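Local coordinates for aldehyde dehydrogenase family protein (Pseudomonas syringae pv. tomato, PDB 6X9L) that probably oxidises long-chain aliphatic aldehydes such as octanal to carboxylic acids, using NAD+ as the electron acceptor, at residues I82-I85 with H86-I90. The protein carries 1 engineered substitution. Residues are numbered along the deposited sequence; the frame is centred on the assembly and turned at random.
Sequences IGRI and HELII
Two successive turns of the amphipathic helix 75-91, in the aldehyde dehydrogenase fold, are joined along the helix by an i to i+3 salt bridge between Arg84 and Glu87. Arg84 NH1 gives a hydrogen bond to Glu87 OE1 at 3.0 Å, with an N-H...O angle of 153°, and the carboxylate oxygen lies at the edge of the guanidinium, close to its plane. The two flat groups are nonetheless turned well apart: their planes are 69° from each other, and OE1 alone of the two carboxylate oxygens bonds to the guanidinium. In the Arg84 chain CG stands anti to the backbone N (chi1 174°) and the chain then bends at chi2, which carries the guanidinium forward along the helix over Leu88. There, CD1 of Leu88 sits over the centre of one guanidinium face, 3.5 Å from Arg84 CZ, so the same group is held at its edge by the bond to OE1 and packed on one face by a methyl. A weak, long ion pair with Glu91 gives NH1 a second acidic neighbour.

Ile85 and Leu88, both buried, pack on Leu197 and Ala201 of helix 188-201, and Leu88 thus joins the guanidinium to the buried side; the buried Ile82 and the partly exposed His86 touch helix 117-129. Main-chain i to i+4 hydrogen bonds hold the spacing of these side chains, among them Leu88 N to Arg84 O at 3.0 Å. One turn on from Ile85, Ile89 extends its CG1 branch back beside Ile85 O, and its CD1 ends 4.2 Å from Ile85 CG2.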
ATOM      1  N   ILE A  82       8.503 -22.867  11.302  1.00 43.91           N
ATOM      2  CA  ILE A  82       8.870 -21.583  11.871  1.00 44.31           C
ATOM      3  C   ILE A  82       9.301 -21.761  13.310  1.00 45.14           C
ATOM      4  O   ILE A  82      10.312 -21.193  13.743  1.00 45.19           O
ATOM      5  CB  ILE A  82       7.687 -20.611  11.739  1.00 45.20           C
ATOM      6  CG1 ILE A  82       7.390 -20.376  10.258  1.00 44.23           C
ATOM      7  CG2 ILE A  82       7.943 -19.320  12.511  1.00 46.15           C
ATOM      8  CD1 ILE A  82       6.106 -19.674  10.004  1.00 45.15           C
ATOM      9  N   GLY A  83       8.547 -22.560  14.074  1.00 43.98           N
ATOM     10  CA  GLY A  83       8.951 -22.844  15.436  1.00 44.65           C
ATOM     11  C   GLY A  83      10.370 -23.369  15.505  1.00 44.14           C
ATOM     12  O   GLY A  83      11.162 -22.941  16.351  1.00 44.56           O
ATOM     13  N   ARG A  84      10.718 -24.286  14.594  1.00 59.14           N
ATOM     14  CA  ARG A  84      12.046 -24.895  14.592  1.00 58.55           C
ATOM     15  C   ARG A  84      13.121 -23.883  14.212  1.00 57.99           C
ATOM     16  O   ARG A  84      14.190 -23.834  14.832  1.00 58.18           O
ATOM     17  CB  ARG A  84      12.057 -26.087  13.638  1.00 57.85           C
ATOM     18  CG  ARG A  84      13.396 -26.712  13.436  1.00 57.40           C
ATOM     19  CD  ARG A  84      13.972 -27.213  14.740  1.00 58.17           C
ATOM     20  NE  ARG A  84      15.174 -28.007  14.504  1.00 57.93           N
ATOM     21  CZ  ARG A  84      16.080 -28.312  15.432  1.00 58.31           C
ATOM     22  NH1 ARG A  84      15.945 -27.886  16.685  1.00 59.02           N
ATOM     23  NH2 ARG A  84      17.132 -29.039  15.096  1.00 58.02           N
ATOM     24  N   ILE A  85      12.866 -23.076  13.185  1.00 42.04           N
ATOM     25  CA  ILE A  85      13.733 -21.936  12.911  1.00 41.73           C
ATOM     26  C   ILE A  85      14.026 -21.146  14.189  1.00 42.77           C
ATOM     27  O   ILE A  85      15.175 -20.784  14.463  1.00 42.72           O
ATOM     28  CB  ILE A  85      13.098 -21.043  11.828  1.00 41.27           C
ATOM     29  CG1 ILE A  85      13.120 -21.776  10.486  1.00 40.08           C
ATOM     30  CG2 ILE A  85      13.819 -19.708  11.737  1.00 40.79           C
ATOM     31  CD1 ILE A  85      12.376 -21.051   9.426  1.00 39.56           C
ATOM     32  N   HIS A  86      12.991 -20.850  14.984  1.00 50.84           N
ATOM     33  CA  HIS A  86      13.197 -20.073  16.208  1.00 51.97           C
ATOM     34  C   HIS A  86      14.097 -20.806  17.201  1.00 52.23           C
ATOM     35  O   HIS A  86      14.950 -20.186  17.854  1.00 52.60           O
ATOM     36  CB  HIS A  86      11.858 -19.735  16.867  1.00 53.17           C
ATOM     37  CG  HIS A  86      11.989 -19.032  18.187  1.00 54.45           C
ATOM     38  ND1 HIS A  86      11.918 -19.694  19.395  1.00 55.09           N
ATOM     39  CD2 HIS A  86      12.176 -17.724  18.487  1.00 55.18           C
ATOM     40  CE1 HIS A  86      12.065 -18.824  20.381  1.00 56.02           C
ATOM     41  NE2 HIS A  86      12.228 -17.622  19.856  1.00 56.11           N
ATOM     42  N   GLU A  87      13.907 -22.120  17.357  1.00 68.74           N
ATOM     43  CA  GLU A  87      14.800 -22.883  18.225  1.00 68.97           C
ATOM     44  C   GLU A  87      16.244 -22.748  17.770  1.00 68.32           C
ATOM     45  O   GLU A  87      17.153 -22.593  18.596  1.00 68.88           O
ATOM     46  CB  GLU A  87      14.402 -24.355  18.241  1.00 68.92           C
ATOM     47  CG  GLU A  87      13.033 -24.646  18.794  1.00 69.76           C
ATOM     48  CD  GLU A  87      12.596 -26.070  18.491  1.00 69.65           C
ATOM     49  OE1 GLU A  87      13.464 -26.892  18.133  1.00 69.16           O
ATOM     50  OE2 GLU A  87      11.384 -26.363  18.592  1.00 70.11           O
ATOM     51  N   LEU A  88      16.473 -22.796  16.455  1.00 48.15           N
ATOM     52  CA  LEU A  88      17.836 -22.797  15.941  1.00 47.52           C
ATOM     53  C   LEU A  88      18.499 -21.436  16.135  1.00 47.94           C
ATOM     54  O   LEU A  88      19.697 -21.354  16.434  1.00 48.12           O
ATOM     55  CB  LEU A  88      17.823 -23.206  14.471  1.00 46.33           C
ATOM     56  CG  LEU A  88      18.386 -24.591  14.132  1.00 46.09           C
ATOM     57  CD1 LEU A  88      18.266 -25.548  15.319  1.00 46.79           C
ATOM     58  CD2 LEU A  88      17.682 -25.158  12.910  1.00 45.41           C
ATOM     59  N   ILE A  89      17.734 -20.358  15.979  1.00 46.22           N
ATOM     60  CA  ILE A  89      18.259 -19.035  16.286  1.00 46.61           C
ATOM     61  C   ILE A  89      18.753 -18.990  17.730  1.00 47.63           C
ATOM     62  O   ILE A  89      19.856 -18.504  18.010  1.00 47.75           O
ATOM     63  CB  ILE A  89      17.185 -17.966  16.007  1.00 46.95           C
ATOM     64  CG1 ILE A  89      16.971 -17.811  14.509  1.00 45.70           C
ATOM     65  CG2 ILE A  89      17.534 -16.613  16.644  1.00 47.97           C
ATOM     66  CD1 ILE A  89      15.768 -16.950  14.164  1.00 46.03           C
ATOM     67  N   ILE A  90      17.949 -19.522  18.665  1.00 47.23           N
ATOM     68  CA  ILE A  90      18.290 -19.494  20.088  1.00 48.17           C
ATOM     69  C   ILE A  90      19.504 -20.363  20.360  1.00 48.07           C
ATOM     70  O   ILE A  90      20.320 -20.061  21.241  1.00 48.70           O
ATOM     71  CB  ILE A  90      17.089 -19.948  20.939  1.00 48.79           C
ATOM     72  CG1 ILE A  90      15.910 -18.983  20.772  1.00 49.18           C
ATOM     73  CG2 ILE A  90      17.494 -20.061  22.402  1.00 49.57           C
ATOM     74  CD1 ILE A  90      16.081 -17.680  21.488  1.00 49.99           C
TER